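Local coordinates for aluminum resistance protein (Clostridium novyi, PDB 3I16) that probably cleaves carbon-sulfur bonds as a pyridoxal-5'-phosphate-dependent lyase and is thought to take part in aluminum resistance, at residues N219-F224 with G386-L391; K306-C311 with E328-I333. All blocks are in the same frame, centred on the assembly; numbering follows the deposited sequence. Where two conformers were deposited one is given.

Two contacts in one chain illustrate how a short loop can be nested inside a long one and packed against its closure. Following the chain, residues 219-224 leave strand 214-218 of the mixed seven-stranded sheet; helix 287-318 then carries 306-311, and the chain turns back through 328-333, where contact 2 closes a small loop. Much later, 386-391, just before strand 392-396 of the antiparallel sheet, returns to 219-224 and closes contact 1 around it. Ile-333 joins the two: its CG1 lies 3.6 Å from Tyr-221 CD1 and its CD1 lies 3.7 Å from Ile-389 CD1. The cofactor loop, the long helix and the antiparallel sheet are thereby brought together.

Contact 1: N219-F224 with G386-L391; sequences NCYGEF and GSSIEL. With PLP (pyridoxal-5'-phosphate), chain J.
Tyr-221 and Ser-388 make the contact between loops 219-224 and 386-391, and its one hydrogen bond joins their hydroxyls. The bond from Tyr-221 OH to Ser-388 OG is short, 2.6 Å, and either oxygen could be the donor. Ser-388 CB comes to the hydroxyl end of the tyrosine, in the plane of the ring and 3.0 Å from Tyr-221 OH, whereas OG sits obliquely to the ring. With chi1 at 47°, Ser-388 holds OG between its own backbone N and carbonyl carbon, and from there the oxygen also bonds NZ of Lys-244, probably the lysine that forms the Schiff base in this family. The serine thus lies between the phenol and that lysine, bonded to both.

In fold type I pyridoxal-5'-phosphate enzymes, the class to which this family belongs, an aspartate at the end of a central strand typically pairs with the pyridine nitrogen of the cofactor. Here Asp-218, at the end of strand 214-218, hydrogen-bonds the cofactor through OD2, and a type II turn from Asn-219 to Gly-222 follows, closed by a 3.0 Å bond from Gly-222 N to Asn-219 O. Tyr-221 occupies the third position of that turn with a positive phi of 78°, and its side chain leaves the turn with CG anti to the carbonyl carbon, chi1 -67°. The CE2 edge of its ring faces the cofactor: PLP O3 lies near the ring plane, 3.1 Å from Tyr-221 CE2. The hydroxyl end is turned to the serine. Cys-220, one residue earlier, presses its thiol on the pyridine ring, with SG 3.6 Å from PLP C5, while its CB is nearest C3 and C4.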
ATOM      1  N   ASN B 219      17.200  12.358 -20.640  1.00 13.34           N
ATOM      2  CA  ASN B 219      16.723  13.606 -20.081  1.00 14.43           C
ATOM      3  C   ASN B 219      16.873  13.731 -18.561  1.00 13.59           C
ATOM      4  O   ASN B 219      16.475  14.751 -17.987  1.00 14.01           O
ATOM      5  CB  ASN B 219      15.234  13.791 -20.460  1.00 10.66           C
ATOM      6  CG  ASN B 219      14.818  15.259 -20.502  1.00 15.46           C
ATOM      7  OD1 ASN B 219      15.597  16.100 -20.945  1.00 15.70           O
ATOM      8  ND2 ASN B 219      13.598  15.571 -20.053  1.00 12.01           N
ATOM      9  N   CYS B 220      17.414  12.706 -17.907  1.00 14.03           N
ATOM     10  CA  CYS B 220      17.599  12.745 -16.451  1.00 14.22           C
ATOM     11  C   CYS B 220      18.186  14.053 -15.941  1.00 16.28           C
ATOM     12  O   CYS B 220      19.213  14.506 -16.454  1.00 11.37           O
ATOM     13  CB  CYS B 220      18.536  11.641 -16.007  1.00 14.88           C
ATOM     14  SG  CYS B 220      17.805  10.012 -16.020  1.00 20.86           S
ATOM     15  N   TYR B 221      17.529  14.620 -14.927  1.00 16.65           N
ATOM     16  CA  TYR B 221      17.919  15.877 -14.256  1.00 18.41           C
ATOM     17  C   TYR B 221      17.580  17.175 -14.968  1.00 16.40           C
ATOM     18  O   TYR B 221      17.706  18.243 -14.376  1.00 18.61           O
ATOM     19  CB  TYR B 221      19.396  15.911 -13.891  1.00 19.13           C
ATOM     20  CG  TYR B 221      19.822  14.918 -12.833  1.00 22.43           C
ATOM     21  CD1 TYR B 221      19.314  15.002 -11.535  1.00 23.81           C
ATOM     22  CD2 TYR B 221      20.787  13.982 -13.091  1.00 19.42           C
ATOM     23  CE1 TYR B 221      19.725  14.141 -10.567  1.00 26.68           C
ATOM     24  CE2 TYR B 221      21.214  13.126 -12.119  1.00 27.97           C
ATOM     25  CZ  TYR B 221      20.691  13.210 -10.871  1.00 25.04           C
ATOM     26  OH  TYR B 221      21.125  12.331  -9.933  1.00 36.95           O
ATOM     27  N   GLY B 222      17.103  17.094 -16.205  1.00 15.87           N
ATOM     28  CA  GLY B 222      16.778  18.282 -16.986  1.00 14.63           C
ATOM     29  C   GLY B 222      15.324  18.665 -17.020  1.00 14.97           C
ATOM     30  O   GLY B 222      14.992  19.731 -17.535  1.00 14.24           O
ATOM     31  N   GLU B 223      14.452  17.822 -16.446  1.00 15.19           N
ATOM     32  CA  GLU B 223      13.021  18.082 -16.511  1.00 13.03           C
ATOM     33  C   GLU B 223      12.673  19.383 -15.800  1.00 12.05           C
ATOM     34  O   GLU B 223      13.148  19.651 -14.694  1.00 13.27           O
ATOM     35  CB  GLU B 223      12.195  16.936 -15.914  1.00 12.40           C
ATOM     36  CG  GLU B 223      12.455  15.568 -16.512  1.00 11.31           C
ATOM     37  CD  GLU B 223      13.566  14.775 -15.851  1.00 15.39           C
ATOM     38  OE1 GLU B 223      14.284  15.310 -14.974  1.00 10.46           O
ATOM     39  OE2 GLU B 223      13.753  13.611 -16.260  1.00 20.23           O
ATOM     40  N   PHE B 224      11.895  20.214 -16.486  1.00 11.36           N
ATOM     41  CA  PHE B 224      11.443  21.516 -15.983  1.00 12.16           C
ATOM     42  C   PHE B 224      12.534  22.598 -15.734  1.00 13.18           C
ATOM     43  O   PHE B 224      12.278  23.610 -15.082  1.00 13.95           O
ATOM     44  CB  PHE B 224      10.530  21.318 -14.780  1.00 12.86           C
ATOM     45  CG  PHE B 224       9.403  20.343 -15.054  1.00 13.69           C
ATOM     46  CD1 PHE B 224       8.468  20.616 -16.028  1.00 12.91           C
ATOM     47  CD2 PHE B 224       9.311  19.157 -14.363  1.00 13.97           C
ATOM     48  CE1 PHE B 224       7.445  19.719 -16.298  1.00 12.47           C
ATOM     49  CE2 PHE B 224       8.295  18.250 -14.636  1.00 16.47           C
ATOM     50  CZ  PHE B 224       7.359  18.536 -15.600  1.00 15.13           C
ATOM     51  N   GLY B 386      17.860   6.504  -2.596  1.00 15.22           N
ATOM     52  CA  GLY B 386      18.611   6.874  -3.792  1.00 16.71           C
ATOM     53  C   GLY B 386      18.065   8.054  -4.587  1.00 16.95           C
ATOM     54  O   GLY B 386      18.609   8.386  -5.639  1.00 17.03           O
ATOM     55  N   SER B 387      16.981   8.673  -4.121  1.00 16.40           N
ATOM     56  CA  SER B 387      16.403   9.798  -4.829  1.00 16.85           C
ATOM     57  C   SER B 387      17.434  10.925  -4.891  1.00 19.30           C
ATOM     58  O   SER B 387      18.015  11.285  -3.876  1.00 21.40           O
ATOM     59  CB  SER B 387      15.158  10.306  -4.110  1.00 18.10           C
ATOM     60  OG  SER B 387      14.779  11.579  -4.620  1.00 15.87           O
ATOM     61  N   SER B 388      17.660  11.473  -6.073  1.00 19.88           N
ATOM     62  CA  SER B 388      18.604  12.591  -6.206  1.00 20.86           C
ATOM     63  C   SER B 388      17.920  13.941  -6.408  1.00 19.32           C
ATOM     64  O   SER B 388      18.593  14.934  -6.682  1.00 18.37           O
ATOM     65  CB  SER B 388      19.635  12.301  -7.278  1.00 18.36           C
ATOM     66  OG  SER B 388      19.017  11.823  -8.443  1.00 25.80           O
ATOM     67  N   ILE B 389      16.590  13.963  -6.287  1.00 18.01           N
ATOM     68  CA  ILE B 389      15.842  15.213  -6.227  1.00 15.70           C
ATOM     69  C   ILE B 389      15.782  15.615  -4.735  1.00 15.56           C
ATOM     70  O   ILE B 389      15.452  16.754  -4.415  1.00 16.35           O
ATOM     71  CB  ILE B 389      14.434  15.138  -6.886  1.00 14.05           C
ATOM     72  CG1 ILE B 389      13.832  16.544  -7.046  1.00 18.47           C
ATOM     73  CG2 ILE B 389      13.506  14.224  -6.115  1.00 19.28           C
ATOM     74  CD1 ILE B 389      14.699  17.541  -7.845  1.00 12.78           C
ATOM     75  N   GLU B 390      16.086  14.682  -3.832  1.00 14.05           N
ATOM     76  CA  GLU B 390      16.264  14.995  -2.408  1.00 16.60           C
ATOM     77  C   GLU B 390      17.731  15.338  -2.256  1.00 17.00           C
ATOM     78  O   GLU B 390      18.540  14.830  -3.032  1.00 17.95           O
ATOM     79  CB  GLU B 390      15.923  13.815  -1.489  1.00 17.80           C
ATOM     80  CG  GLU B 390      14.444  13.423  -1.569  1.00 11.76           C
ATOM     81  CD  GLU B 390      14.048  12.373  -0.582  1.00 13.81           C
ATOM     82  OE1 GLU B 390      14.231  12.603   0.637  1.00 16.59           O
ATOM     83  OE2 GLU B 390      13.477  11.327  -1.003  1.00 19.06           O
ATOM     84  N   LEU B 391      18.064  16.206  -1.293  1.00 16.58           N
ATOM     85  CA  LEU B 391      19.438  16.636  -1.085  1.00 15.28           C
ATOM     86  C   LEU B 391      20.348  15.429  -1.015  1.00 15.30           C
ATOM     87  O   LEU B 391      20.136  14.527  -0.207  1.00 14.17           O
ATOM     88  CB  LEU B 391      19.592  17.470   0.197  1.00 16.39           C
ATOM     89  CG  LEU B 391      21.002  18.052   0.429  1.00 15.56           C
ATOM     90  CD1 LEU B 391      21.414  19.023  -0.688  1.00 13.21           C
ATOM     91  CD2 LEU B 391      21.142  18.744   1.804  1.00 15.32           C
TER
HETATM   92  N1  PLP J 427      21.840   9.349 -17.198  1.00 41.48           N
HETATM   93  C2  PLP J 427      22.320  10.408 -16.489  1.00 35.39           C
HETATM   94  C2A PLP J 427      23.067  11.499 -17.191  1.00 28.52           C
HETATM   95  C3  PLP J 427      22.089  10.450 -15.115  1.00 46.45           C
HETATM   96  O3  PLP J 427      22.560  11.523 -14.400  1.00 43.80           O
HETATM   97  C4  PLP J 427      21.389   9.416 -14.475  1.00 43.36           C
HETATM   98  C5  PLP J 427      20.912   8.338 -15.214  1.00 45.40           C
HETATM   99  C6  PLP J 427      21.137   8.334 -16.575  1.00 41.15           C
HETATM  100  C5A PLP J 427      20.117   7.194 -14.615  1.00 40.46           C
HETATM  101  O4P PLP J 427      20.662   6.738 -13.420  1.00 37.38           O
HETATM  102  P   PLP J 427      19.945   5.683 -12.397  1.00 33.78           P
HETATM  103  O1P PLP J 427      18.509   6.030 -12.032  1.00 29.35           O
HETATM  104  O2P PLP J 427      20.781   5.832 -11.149  1.00 33.20           O
HETATM  105  O3P PLP J 427      19.988   4.295 -13.019  1.00 22.69           O

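Contact 2: K306-C311 with E328-I333; sequences KGAILC and EKRSDI. With EDO (1,2-ethanediol), chain L.
Ala-308 and Ile-309, neighbours on helix 287-318, pack against the Arg-330 side chain and the carbonyl oxygen of Ile-333 in the loop that joins strands 321-323 and 335-338, two adjacent antiparallel strands at one border of the six-stranded sheet. In this fold type I member of the methionine gamma-lyase family, the contact thus fastens a hairpin connection of the antiparallel sheet to the long helix before it.

Van der Waals contacts of aliphatic carbons on polar groups come first. Ile-309 offers CG1, which lies 3.6 Å from Arg-330 NE and over one face of the guanidinium, displaced toward its rim. Its chi1 of -62° sets CG1 anti to the carbonyl carbon, and this branch rather than CG2 covers the flat group; the two side chains run across each other at a slant. The neighbouring Ala-308 methyl makes two contacts: CB is 3.7 Å from Arg-330 NH1, approaching the guanidinium obliquely, and 3.5 Å from the carbonyl oxygen of Ile-333. The small residue lets the loop backbone come close, Ala-308 and Ile-333 being the nearest pair, 6.4 Å between their CA atoms.

The polar end of Arg-330 is bound outside the contact. Its chain is extended from CG to NE, and at its end NH1 donates to Gln-335 OE1 on strand 335-338, while NH2 makes only a weak bond to the carbonyl oxygen of Lys-325.

Away from the loop, Lys-306 NZ forms a salt bridge with Asp-38 OD1 and donates to O2 of an ethanediol molecule, probably from the crystallisation liquor, at 3.0 Å.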
ATOM      1  N   LYS B 306      17.757  26.114  -7.208  1.00 14.46           N
ATOM      2  CA  LYS B 306      18.139  27.254  -6.345  1.00 13.88           C
ATOM      3  C   LYS B 306      19.220  26.821  -5.344  1.00 13.12           C
ATOM      4  O   LYS B 306      20.204  27.560  -5.054  1.00 14.19           O
ATOM      5  CB  LYS B 306      16.908  27.848  -5.640  1.00 14.87           C
ATOM      6  CG  LYS B 306      16.071  28.676  -6.566  1.00 15.27           C
ATOM      7  CD  LYS B 306      14.790  29.201  -5.915  1.00 17.53           C
ATOM      8  CE  LYS B 306      13.928  29.932  -6.939  1.00 19.50           C
ATOM      9  NZ  LYS B 306      12.738  30.623  -6.338  1.00 17.95           N
ATOM     10  N   GLY B 307      19.086  25.605  -4.851  1.00 12.43           N
ATOM     11  CA  GLY B 307      20.116  25.034  -3.986  1.00 13.50           C
ATOM     12  C   GLY B 307      21.453  24.880  -4.707  1.00 12.13           C
ATOM     13  O   GLY B 307      22.502  25.156  -4.128  1.00 11.21           O
ATOM     14  N   ALA B 308      21.415  24.426  -5.963  1.00 10.72           N
ATOM     15  CA  ALA B 308      22.623  24.275  -6.780  1.00 10.57           C
ATOM     16  C   ALA B 308      23.322  25.619  -7.012  1.00 11.38           C
ATOM     17  O   ALA B 308      24.551  25.722  -6.915  1.00 11.44           O
ATOM     18  CB  ALA B 308      22.286  23.609  -8.135  1.00  9.58           C
ATOM     19  N   ILE B 309      22.526  26.651  -7.298  1.00 11.97           N
ATOM     20  CA  ILE B 309      23.065  27.984  -7.565  1.00 12.42           C
ATOM     21  C   ILE B 309      23.709  28.556  -6.299  1.00 11.24           C
ATOM     22  O   ILE B 309      24.805  29.120  -6.354  1.00 11.58           O
ATOM     23  CB  ILE B 309      21.965  28.938  -8.124  1.00 12.82           C
ATOM     24  CG1 ILE B 309      21.440  28.390  -9.474  1.00 14.88           C
ATOM     25  CG2 ILE B 309      22.519  30.321  -8.275  1.00 12.56           C
ATOM     26  CD1 ILE B 309      20.163  29.054 -10.017  1.00 16.92           C
ATOM     27  N   LEU B 310      23.033  28.412  -5.164  1.00 10.35           N
ATOM     28  CA  LEU B 310      23.603  28.841  -3.887  1.00 10.50           C
ATOM     29  C   LEU B 310      24.920  28.085  -3.606  1.00 10.36           C
ATOM     30  O   LEU B 310      25.883  28.673  -3.160  1.00  8.55           O
ATOM     31  CB  LEU B 310      22.637  28.589  -2.749  1.00  8.69           C
ATOM     32  CG  LEU B 310      23.189  28.670  -1.317  1.00 14.24           C
ATOM     33  CD1 LEU B 310      23.647  30.073  -1.008  1.00  6.63           C
ATOM     34  CD2 LEU B 310      22.100  28.185  -0.332  1.00  6.49           C
ATOM     35  N   CYS B 311      24.904  26.767  -3.813  1.00 10.85           N
ATOM     36  CA  CYS B 311      26.087  25.954  -3.599  1.00  9.69           C
ATOM     37  C   CYS B 311      27.209  26.490  -4.482  1.00  9.38           C
ATOM     38  O   CYS B 311      28.294  26.711  -4.000  1.00  9.25           O
ATOM     39  CB  CYS B 311      25.801  24.493  -3.930  1.00 12.97           C
ATOM     40  SG  CYS B 311      27.247  23.424  -3.677  1.00 14.43           S
ATOM     41  N   GLU B 328      25.434  31.081 -14.851  1.00 15.24           N
ATOM     42  CA  GLU B 328      25.357  30.443 -16.155  1.00 15.30           C
ATOM     43  C   GLU B 328      24.001  29.795 -16.323  1.00 16.00           C
ATOM     44  O   GLU B 328      23.365  29.432 -15.345  1.00 17.62           O
ATOM     45  CB  GLU B 328      26.428  29.381 -16.301  1.00 15.98           C
ATOM     46  CG  GLU B 328      27.795  29.901 -15.995  1.00 20.48           C
ATOM     47  CD  GLU B 328      28.861  28.983 -16.494  1.00 27.62           C
ATOM     48  OE1 GLU B 328      29.067  28.925 -17.733  1.00 31.82           O
ATOM     49  OE2 GLU B 328      29.515  28.351 -15.647  1.00 15.38           O
ATOM     50  N   LYS B 329      23.577  29.642 -17.570  1.00 16.75           N
ATOM     51  CA  LYS B 329      22.302  29.015 -17.909  0.50 17.10           C
ATOM     52  C   LYS B 329      22.457  27.505 -17.641  1.00 16.70           C
ATOM     53  O   LYS B 329      23.395  26.889 -18.133  1.00 17.67           O
ATOM     54  CB  LYS B 329      22.005  29.278 -19.389  0.50 18.33           C
ATOM     55  CG  LYS B 329      20.542  29.301 -19.795  0.50 24.82           C
ATOM     56  CD  LYS B 329      20.433  29.508 -21.308  0.50 24.11           C
ATOM     57  CE  LYS B 329      21.294  30.664 -21.759  0.50 25.31           C
ATOM     58  NZ  LYS B 329      21.509  30.684 -23.236  0.50 21.58           N
ATOM     59  N   ARG B 330      21.541  26.929 -16.875  1.00 15.94           N
ATOM     60  CA  ARG B 330      21.581  25.524 -16.493  1.00 17.36           C
ATOM     61  C   ARG B 330      20.574  24.653 -17.204  1.00 16.67           C
ATOM     62  O   ARG B 330      19.467  25.095 -17.472  1.00 18.50           O
ATOM     63  CB  ARG B 330      21.365  25.427 -14.992  1.00 14.41           C
ATOM     64  CG  ARG B 330      22.524  26.048 -14.240  1.00 16.36           C
ATOM     65  CD  ARG B 330      22.211  26.326 -12.801  1.00 16.35           C
ATOM     66  NE  ARG B 330      23.367  26.942 -12.138  1.00 13.65           N
ATOM     67  CZ  ARG B 330      24.237  26.344 -11.319  1.00 11.42           C
ATOM     68  NH1 ARG B 330      24.125  25.070 -10.970  1.00  9.96           N
ATOM     69  NH2 ARG B 330      25.247  27.055 -10.811  1.00 13.81           N
ATOM     70  N   SER B 331      20.977  23.427 -17.524  1.00 16.59           N
ATOM     71  CA  SER B 331      20.084  22.456 -18.173  1.00 18.37           C
ATOM     72  C   SER B 331      19.878  21.221 -17.305  1.00 18.58           C
ATOM     73  O   SER B 331      19.269  20.243 -17.747  1.00 22.46           O
ATOM     74  CB  SER B 331      20.600  22.073 -19.556  1.00 20.94           C
ATOM     75  OG  SER B 331      19.517  21.693 -20.416  1.00 12.96           O
ATOM     76  N   ASP B 332      20.363  21.275 -16.065  1.00 16.97           N
ATOM     77  CA  ASP B 332      20.129  20.215 -15.072  1.00 17.07           C
ATOM     78  C   ASP B 332      20.299  20.796 -13.658  1.00 16.64           C
ATOM     79  O   ASP B 332      20.698  21.957 -13.491  1.00 16.42           O
ATOM     80  CB  ASP B 332      20.993  18.964 -15.329  1.00 16.25           C
ATOM     81  CG  ASP B 332      22.465  19.150 -14.971  1.00 17.38           C
ATOM     82  OD1 ASP B 332      22.811  20.046 -14.174  1.00 21.02           O
ATOM     83  OD2 ASP B 332      23.297  18.370 -15.477  1.00 17.88           O
ATOM     84  N   ILE B 333      20.020  19.996 -12.640  1.00 18.92           N
ATOM     85  CA  ILE B 333      20.097  20.473 -11.258  1.00 16.83           C
ATOM     86  C   ILE B 333      21.427  20.208 -10.561  1.00 15.82           C
ATOM     87  O   ILE B 333      21.554  20.453  -9.365  1.00 15.57           O
ATOM     88  CB  ILE B 333      18.938  19.887 -10.380  1.00 16.66           C
ATOM     89  CG1 ILE B 333      19.029  18.359 -10.240  1.00 17.97           C
ATOM     90  CG2 ILE B 333      17.581  20.312 -10.945  1.00 18.30           C
ATOM     91  CD1 ILE B 333      18.173  17.791  -9.101  1.00 14.98           C
TER
HETATM   92  C1  EDO L 429      12.650  29.145  -2.206  1.00 24.30           C
HETATM   93  O1  EDO L 429      12.066  28.060  -1.472  1.00 24.35           O
HETATM   94  C2  EDO L 429      11.635  29.793  -3.137  1.00 29.04           C
HETATM   95  O2  EDO L 429      11.349  28.992  -4.300  1.00 26.60           O